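Local coordinates for protein cyclic UMP-AMP synthase (PDB 6E0K) that joins UTP and ATP into the second messenger 3',3'-cUAMP, with magnesium as cofactor, as the signal-making enzyme of a bacterial CBASS antiphage defence system, at residues D58-V63 / Y125-V130; Q180-W185 / S225-T230; K80-F85 / P141-E146. One frame throughout, in Å; residues are numbered along the deposited sequence.

Contact 1. Residues D58-V63 / Y125-V130; sequences DSDVDV and YLPADV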
# COMPACT_ATOMS: atom_id res chain seq x y z
N ASP A 58 -0.86 16.21 2.23
CA ASP A 58 0.44 16.72 1.84
C ASP A 58 1.53 15.66 1.89
O ASP A 58 2.72 16.00 1.84
CB ASP A 58 0.83 17.93 2.71
CG ASP A 58 0.95 17.59 4.19
OD1 ASP A 58 0.77 16.42 4.58
OD2 ASP A 58 1.23 18.52 4.99
N SER A 59 1.17 14.39 1.98
CA SER A 59 2.18 13.35 1.96
C SER A 59 2.61 13.06 0.52
O SER A 59 1.90 13.39 -0.43
CB SER A 59 1.65 12.09 2.65
OG SER A 59 0.34 11.79 2.20
N ASP A 60 3.78 12.45 0.38
CA ASP A 60 4.29 12.13 -0.95
C ASP A 60 3.33 11.17 -1.66
O ASP A 60 2.64 10.37 -1.04
CB ASP A 60 5.67 11.48 -0.88
CG ASP A 60 6.76 12.42 -0.35
OD1 ASP A 60 6.51 13.62 -0.11
OD2 ASP A 60 7.90 11.92 -0.19
N VAL A 61 3.30 11.27 -2.98
CA VAL A 61 2.37 10.49 -3.79
C VAL A 61 3.09 9.25 -4.31
O VAL A 61 4.17 9.35 -4.90
CB VAL A 61 1.83 11.33 -4.96
CG1 VAL A 61 0.85 10.51 -5.79
CG2 VAL A 61 1.15 12.59 -4.44
N ASP A 62 2.47 8.08 -4.13
CA ASP A 62 3.04 6.82 -4.59
C ASP A 62 2.52 6.50 -5.99
O ASP A 62 1.34 6.14 -6.16
CB ASP A 62 2.70 5.69 -3.61
CG ASP A 62 3.25 5.94 -2.23
OD1 ASP A 62 4.46 6.24 -2.11
OD2 ASP A 62 2.47 5.87 -1.25
N VAL A 63 3.39 6.62 -6.99
CA VAL A 63 3.03 6.46 -8.39
C VAL A 63 3.69 5.19 -8.91
O VAL A 63 4.86 4.92 -8.61
CB VAL A 63 3.48 7.68 -9.22
CG1 VAL A 63 3.09 7.52 -10.69
CG2 VAL A 63 2.90 8.97 -8.61
N TYR A 125 3.15 19.98 -7.96
CA TYR A 125 2.08 19.68 -7.03
C TYR A 125 2.72 19.08 -5.80
O TYR A 125 3.26 19.84 -4.96
CB TYR A 125 1.04 18.79 -7.72
CG TYR A 125 0.40 19.49 -8.90
CD1 TYR A 125 -0.58 20.45 -8.69
CD2 TYR A 125 0.78 19.19 -10.21
CE1 TYR A 125 -1.17 21.11 -9.76
CE2 TYR A 125 0.20 19.85 -11.28
CZ TYR A 125 -0.78 20.81 -11.04
OH TYR A 125 -1.39 21.48 -12.09
N LEU A 126 2.73 17.76 -5.64
CA LEU A 126 3.43 17.09 -4.55
C LEU A 126 4.63 16.31 -5.05
O LEU A 126 4.74 16.00 -6.25
CB LEU A 126 2.49 16.12 -3.82
CG LEU A 126 1.48 16.84 -2.93
CD1 LEU A 126 0.33 15.91 -2.62
CD2 LEU A 126 2.14 17.33 -1.65
N PRO A 127 5.55 15.95 -4.16
CA PRO A 127 6.61 15.03 -4.55
C PRO A 127 6.03 13.66 -4.85
O PRO A 127 5.07 13.22 -4.21
CB PRO A 127 7.53 14.99 -3.32
CG PRO A 127 7.14 16.18 -2.50
CD PRO A 127 5.68 16.37 -2.76
N ALA A 128 6.60 13.00 -5.85
CA ALA A 128 6.16 11.69 -6.27
C ALA A 128 7.27 10.68 -6.01
O ALA A 128 8.45 10.95 -6.26
CB ALA A 128 5.78 11.69 -7.76
N ASP A 129 6.89 9.54 -5.48
CA ASP A 129 7.79 8.40 -5.32
C ASP A 129 7.37 7.39 -6.38
O ASP A 129 6.30 6.79 -6.27
CB ASP A 129 7.68 7.83 -3.91
CG ASP A 129 8.81 6.88 -3.58
OD1 ASP A 129 9.98 7.25 -3.81
OD2 ASP A 129 8.52 5.78 -3.08
N VAL A 130 8.19 7.24 -7.42
CA VAL A 130 7.80 6.54 -8.64
C VAL A 130 8.43 5.16 -8.64
O VAL A 130 9.66 5.04 -8.67
CB VAL A 130 8.20 7.33 -9.89
CG1 VAL A 130 7.77 6.59 -11.14
CG2 VAL A 130 7.56 8.73 -9.88
O HOH W 1 6.23 4.67 -3.50

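Contact 2. Residues Q180-W185 / S225-T230; sequences QQTNEW and SKFGGT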
# COMPACT_ATOMS: atom_id res chain seq x y z
N GLN A 180 -17.20 -1.76 -0.23
CA GLN A 180 -18.57 -1.89 -0.71
C GLN A 180 -19.39 -2.76 0.22
O GLN A 180 -20.53 -2.43 0.56
CB GLN A 180 -18.59 -2.46 -2.13
CG GLN A 180 -17.89 -1.58 -3.14
CD GLN A 180 -18.51 -0.20 -3.24
OE1 GLN A 180 -18.01 0.77 -2.67
NE2 GLN A 180 -19.61 -0.11 -3.96
N GLN A 181 -18.80 -3.87 0.69
CA GLN A 181 -19.54 -4.85 1.47
C GLN A 181 -19.71 -4.46 2.94
O GLN A 181 -20.54 -5.07 3.63
CB GLN A 181 -18.83 -6.19 1.35
CG GLN A 181 -18.96 -6.76 -0.05
CD GLN A 181 -20.09 -7.73 -0.11
OE1 GLN A 181 -19.91 -8.91 0.17
NE2 GLN A 181 -21.29 -7.23 -0.42
N THR A 182 -18.98 -3.46 3.42
CA THR A 182 -19.17 -2.91 4.75
C THR A 182 -19.96 -1.61 4.74
O THR A 182 -19.82 -0.82 5.67
CB THR A 182 -17.82 -2.66 5.43
OG1 THR A 182 -17.02 -1.81 4.59
CG2 THR A 182 -17.08 -3.96 5.68
N ASN A 183 -20.77 -1.39 3.70
CA ASN A 183 -21.53 -0.14 3.56
C ASN A 183 -20.64 1.08 3.76
O ASN A 183 -21.03 2.06 4.39
CB ASN A 183 -22.73 -0.12 4.51
CG ASN A 183 -23.74 -1.20 4.17
OD1 ASN A 183 -23.77 -2.26 4.79
ND2 ASN A 183 -24.55 -0.95 3.15
N GLU A 184 -19.43 0.99 3.21
CA GLU A 184 -18.47 2.09 3.10
C GLU A 184 -17.85 2.46 4.45
O GLU A 184 -17.32 3.56 4.60
CB GLU A 184 -19.11 3.30 2.41
CG GLU A 184 -19.59 2.92 1.01
CD GLU A 184 -20.28 4.05 0.26
OE1 GLU A 184 -21.42 4.40 0.63
OE2 GLU A 184 -19.68 4.57 -0.69
N TRP A 185 -17.85 1.54 5.41
CA TRP A 185 -17.22 1.77 6.69
C TRP A 185 -15.76 1.35 6.74
O TRP A 185 -15.03 1.80 7.64
CB TRP A 185 -17.97 1.03 7.80
CG TRP A 185 -19.19 1.76 8.29
CD1 TRP A 185 -20.44 1.74 7.74
CD2 TRP A 185 -19.26 2.64 9.41
NE1 TRP A 185 -21.29 2.55 8.46
CE2 TRP A 185 -20.59 3.11 9.50
CE3 TRP A 185 -18.33 3.07 10.36
CZ2 TRP A 185 -21.01 3.99 10.49
CZ3 TRP A 185 -18.76 3.94 11.35
CH2 TRP A 185 -20.09 4.39 11.41
N SER A 225 -18.63 -7.84 9.49
CA SER A 225 -19.62 -7.54 10.52
C SER A 225 -19.10 -6.60 11.60
O SER A 225 -19.91 -6.00 12.31
CB SER A 225 -20.09 -8.84 11.17
OG SER A 225 -18.97 -9.63 11.58
N LYS A 226 -17.78 -6.46 11.74
CA LYS A 226 -17.23 -5.59 12.77
C LYS A 226 -17.24 -4.12 12.37
O LYS A 226 -17.04 -3.25 13.23
CB LYS A 226 -15.80 -6.03 13.12
CG LYS A 226 -15.69 -7.52 13.45
CD LYS A 226 -16.62 -7.92 14.58
CE LYS A 226 -16.51 -9.40 14.88
NZ LYS A 226 -17.45 -9.76 15.97
N PHE A 227 -17.49 -3.81 11.10
CA PHE A 227 -17.41 -2.44 10.61
C PHE A 227 -18.82 -1.90 10.43
O PHE A 227 -19.57 -2.39 9.58
CB PHE A 227 -16.67 -2.39 9.27
CG PHE A 227 -15.26 -2.91 9.33
CD1 PHE A 227 -14.98 -4.26 9.17
CD2 PHE A 227 -14.19 -2.03 9.51
CE1 PHE A 227 -13.68 -4.73 9.23
CE2 PHE A 227 -12.90 -2.49 9.57
CZ PHE A 227 -12.63 -3.84 9.42
N GLY A 228 -19.19 -0.89 11.20
CA GLY A 228 -20.49 -0.28 10.98
C GLY A 228 -21.11 0.21 12.27
O GLY A 228 -20.55 0.08 13.36
N GLY A 229 -22.30 0.80 12.12
CA GLY A 229 -23.05 1.29 13.26
C GLY A 229 -22.60 2.65 13.74
O GLY A 229 -23.20 3.68 13.41
N THR A 230 -21.55 2.66 14.55
CA THR A 230 -20.91 3.89 15.00
C THR A 230 -19.41 3.65 15.01
O THR A 230 -18.95 2.50 14.97
CB THR A 230 -21.35 4.31 16.41
OG1 THR A 230 -20.93 3.34 17.36
CG2 THR A 230 -22.86 4.48 16.49
O HOH W 2 -21.72 -1.78 7.91

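Contact 3. Residues K80-F85 / P141-E146; sequences KRRFGF and PNRKSE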
# COMPACT_ATOMS: atom_id res chain seq x y z
N LYS A 80 6.86 -21.77 -21.11
CA LYS A 80 6.98 -20.67 -22.08
C LYS A 80 6.84 -21.18 -23.50
O LYS A 80 6.18 -20.55 -24.33
CB LYS A 80 8.32 -19.96 -21.89
CG LYS A 80 8.44 -19.20 -20.59
CD LYS A 80 9.78 -18.50 -20.48
CE LYS A 80 10.07 -18.04 -19.07
NZ LYS A 80 11.46 -17.48 -19.00
N ARG A 81 7.45 -22.34 -23.79
CA ARG A 81 7.34 -22.94 -25.12
C ARG A 81 5.89 -23.29 -25.45
O ARG A 81 5.40 -22.98 -26.54
CB ARG A 81 8.24 -24.17 -25.23
CG ARG A 81 9.67 -23.86 -25.67
CD ARG A 81 10.41 -25.14 -26.11
NE ARG A 81 10.41 -26.13 -25.04
CZ ARG A 81 11.35 -26.21 -24.11
NH1 ARG A 81 12.36 -25.36 -24.12
NH2 ARG A 81 11.27 -27.15 -23.18
N ARG A 82 5.18 -23.91 -24.51
CA ARG A 82 3.80 -24.30 -24.78
C ARG A 82 2.91 -23.09 -25.07
O ARG A 82 1.93 -23.20 -25.80
CB ARG A 82 3.23 -25.10 -23.61
CG ARG A 82 3.92 -26.45 -23.39
CD ARG A 82 3.63 -27.43 -24.53
NE ARG A 82 4.17 -28.75 -24.24
CZ ARG A 82 3.99 -29.82 -25.02
NH1 ARG A 82 3.29 -29.74 -26.14
NH2 ARG A 82 4.53 -30.99 -24.66
N PHE A 83 3.25 -21.94 -24.50
CA PHE A 83 2.49 -20.71 -24.70
C PHE A 83 2.96 -19.90 -25.90
O PHE A 83 2.35 -18.88 -26.22
CB PHE A 83 2.55 -19.83 -23.45
CG PHE A 83 1.73 -20.32 -22.29
CD1 PHE A 83 0.50 -20.93 -22.48
CD2 PHE A 83 2.19 -20.12 -21.00
CE1 PHE A 83 -0.25 -21.35 -21.40
CE2 PHE A 83 1.45 -20.55 -19.90
CZ PHE A 83 0.22 -21.16 -20.10
N GLY A 84 4.05 -20.31 -26.56
CA GLY A 84 4.54 -19.54 -27.69
C GLY A 84 5.24 -18.25 -27.32
O GLY A 84 5.32 -17.34 -28.14
N PHE A 85 5.80 -18.17 -26.12
CA PHE A 85 6.46 -16.96 -25.65
C PHE A 85 7.91 -16.91 -26.10
O PHE A 85 8.60 -17.93 -26.23
CB PHE A 85 6.41 -16.87 -24.11
CG PHE A 85 5.03 -16.69 -23.55
CD1 PHE A 85 3.98 -16.26 -24.34
CD2 PHE A 85 4.78 -16.94 -22.19
CE1 PHE A 85 2.70 -16.08 -23.80
CE2 PHE A 85 3.51 -16.77 -21.65
CZ PHE A 85 2.47 -16.34 -22.45
N PRO A 141 1.24 -24.16 -11.68
CA PRO A 141 2.09 -25.25 -12.19
C PRO A 141 1.46 -26.02 -13.34
O PRO A 141 0.25 -26.01 -13.55
CB PRO A 141 2.26 -26.16 -10.96
CG PRO A 141 2.04 -25.25 -9.79
CD PRO A 141 1.06 -24.20 -10.22
N ASN A 142 2.33 -26.74 -14.06
CA ASN A 142 1.94 -27.67 -15.11
C ASN A 142 1.32 -26.96 -16.31
O ASN A 142 1.55 -25.77 -16.51
CB ASN A 142 0.99 -28.73 -14.55
CG ASN A 142 1.62 -29.54 -13.44
OD1 ASN A 142 2.67 -30.17 -13.64
ND2 ASN A 142 1.02 -29.52 -12.26
N ARG A 143 0.53 -27.69 -17.11
CA ARG A 143 0.00 -27.19 -18.37
C ARG A 143 -1.41 -26.65 -18.15
O ARG A 143 -2.35 -27.44 -17.99
CB ARG A 143 0.03 -28.30 -19.42
CG ARG A 143 -0.01 -27.85 -20.87
CD ARG A 143 0.38 -29.00 -21.80
NE ARG A 143 -0.09 -28.80 -23.17
CZ ARG A 143 0.09 -29.66 -24.16
NH1 ARG A 143 0.75 -30.80 -23.95
NH2 ARG A 143 -0.38 -29.39 -25.37
N LYS A 144 -1.56 -25.33 -18.15
CA LYS A 144 -2.82 -24.65 -17.93
C LYS A 144 -3.05 -23.63 -19.05
O LYS A 144 -2.25 -23.51 -19.98
CB LYS A 144 -2.85 -23.96 -16.56
CG LYS A 144 -2.77 -24.92 -15.38
CD LYS A 144 -4.05 -25.73 -15.25
CE LYS A 144 -4.04 -26.61 -14.02
NZ LYS A 144 -5.29 -27.42 -13.92
N SER A 145 -4.16 -22.89 -18.95
CA SER A 145 -4.52 -21.92 -19.98
C SER A 145 -3.64 -20.68 -19.91
O SER A 145 -3.17 -20.28 -18.85
CB SER A 145 -5.99 -21.52 -19.84
OG SER A 145 -6.80 -22.64 -19.52
N GLU A 146 -3.44 -20.04 -21.07
CA GLU A 146 -2.56 -18.87 -21.11
C GLU A 146 -3.17 -17.66 -20.40
O GLU A 146 -2.43 -16.72 -20.07
CB GLU A 146 -2.20 -18.51 -22.55
CG GLU A 146 -3.33 -17.89 -23.36
CD GLU A 146 -2.83 -17.18 -24.61
OE1 GLU A 146 -1.61 -16.87 -24.68
OE2 GLU A 146 -3.64 -16.92 -25.53

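Contact 1. Residues D58-V63 / Y125-V130
Different first torsions turn the carboxylates of D62 and D129 toward one another: in D62, CG stands opposite the carbonyl carbon (chi1 -61°), while in D129 it stands opposite the backbone N (chi1 -166°). D62 OD1 and D129 OD2 end 4.2 Å apart, with the carboxylate planes steeply inclined to each other. A water bridges them, 2.7 Å from D62 OD1 and 2.6 Å from D129 OD2. D60, D62 and D129 bind magnesium, and D62 also binds UTP, so the two carboxylates face a shared water in the metal site of the nucleotidyltransferase fold. D129 OD1 is taken up by K120 and T118, two UTP-binding residues.

The backbones beneath are paired as parallel strands, in the register V61–A128, D62–D129 and V63–V130. V61 N gives a nearly straight bond to P127 O, 175° at the hydrogen. V61 O receives D129 N at 2.8 Å. V63 N reaches D129 O at 3.0 Å. D62 and D129 are thus fixed side by side on one face of the sheet. V61, V63, A128 and V130 occupy the other face, where V63 CG2 meets A128 CB at 4.1 Å. Near the start of the pairing, L126 CB packs on V61 CG2 (3.8 Å), and P127 CG lies 3.6 Å from D60 OD1.

Strand 42-45 and helix 18-32 add side chains to the apolar face, L45 and A20 both touching V61. Strand 61-68 lies between strands 42-45 and 127-138 in the mixed sheet, and strand 119-122 pairs antiparallel with the latter.

Contact 2. Residues Q180-W185 / S225-T230
One face of the W185 indole covers the backbone of G228 and G229, with a CH-pi contact from G228 CA that dominates the junction. G228 CA sits 3.5 Å from the centroid of the five-membered ring and only 9° off the ring normal, so the C-H donor stands almost squarely above the pyrrole part. G229 N lies over the same face, displaced toward the rim. Farther along the indole, W185 CH2 comes to 3.7 Å from T230 CA. G228 has phi/psi of 146/179, at which a side chain would collide with the preceding carbonyl oxygen, a conformation that glycine tolerates best.

Apolar contacts form a second group. F227 CB is shared by two partners, W185 CB at 3.9 Å and T182 CG2 at 3.9 Å. From there the phenyl ring leads away from 180-185, meeting Y186 edge-to-face and touching V238.

The polar link between the segments runs through water: one molecule bridges T182 O (3.1 Å) and F227 O (2.8 Å). T182 O also accepts W185 N at 3.1 Å, closing a type I' turn that overlaps the Schellman motif, with N183 as C-prime residue, that ends helix 168-181. T182 OG1 turns back to K178 O, while T230 caps helix 231-244 through D233 N.

Chemically, the join rests on dispersion, a flat aromatic surface against side-chain-free backbone, supplemented by one bridging water. Two carbonyl groups near a helix end and a helix start are thereby linked without any direct polar bond between the segments.

Contact 3. Residues K80-F85 / P141-E146
R82 and R143 stack their guanidinium groups, planes 20° apart and centres 4.0 Å from each other. The two chains reach this point differently. R82 bends at chi2 (-68°), whereas R143 runs extended from CG to NE, its CG opposite the backbone N. R143 NH1 comes over the centre of the R82 guanidinium, 3.5 Å from R82 NH1. Such a like-charged stack would cost electrostatic energy, probably offset in part by E78, whose carboxylate forms a salt bridge with R82 NE.

The F83 ring makes the other half, against main-chain atoms and the E146 side chain. K144 O lies 3.3 Å from F83 CE1, near the ring plane, and E146 CA lies 3.4 Å from the same carbon. With chi1 at 73°, E146 holds CG between its backbone N and carbonyl carbon, while its CB rests 3.6 Å from F83 CD1. F83 CB in turn sits over the face of the F85 ring.

Far from the substrate and metal sites, the contact joins the C-terminal end of helix 77-82, finished by a Schellman motif at G84, to the loop linking strands 127-138 and 150-157. Y139, just past strand 127-138, meets the F83 ring, and F71 of strand 71-73 meets F85 edge-to-face.

In the fold
Contacts 1 and 3 interleave along the chain, in the order 58-63, 80-85, 125-130, 141-146, and all four segments belong to the nucleotidyltransferase domain; contact 2 follows both. Strand 127-138 links contacts 1 and 3: contact 1 uses its beginning, where D129 lies, and contact 3 the loop after its end, with centres about 39 Å apart. Contact 2 instead joins the end of helix 168-181 to the loop before helix 231-244 in the largely helical later part of the chain, its centre about 30 Å from contact 1 and 42 Å from contact 3. None touches another, so the catalytic part of the sheet, its remote surface loop and the helical portion each hold a local join in a different part of the chain.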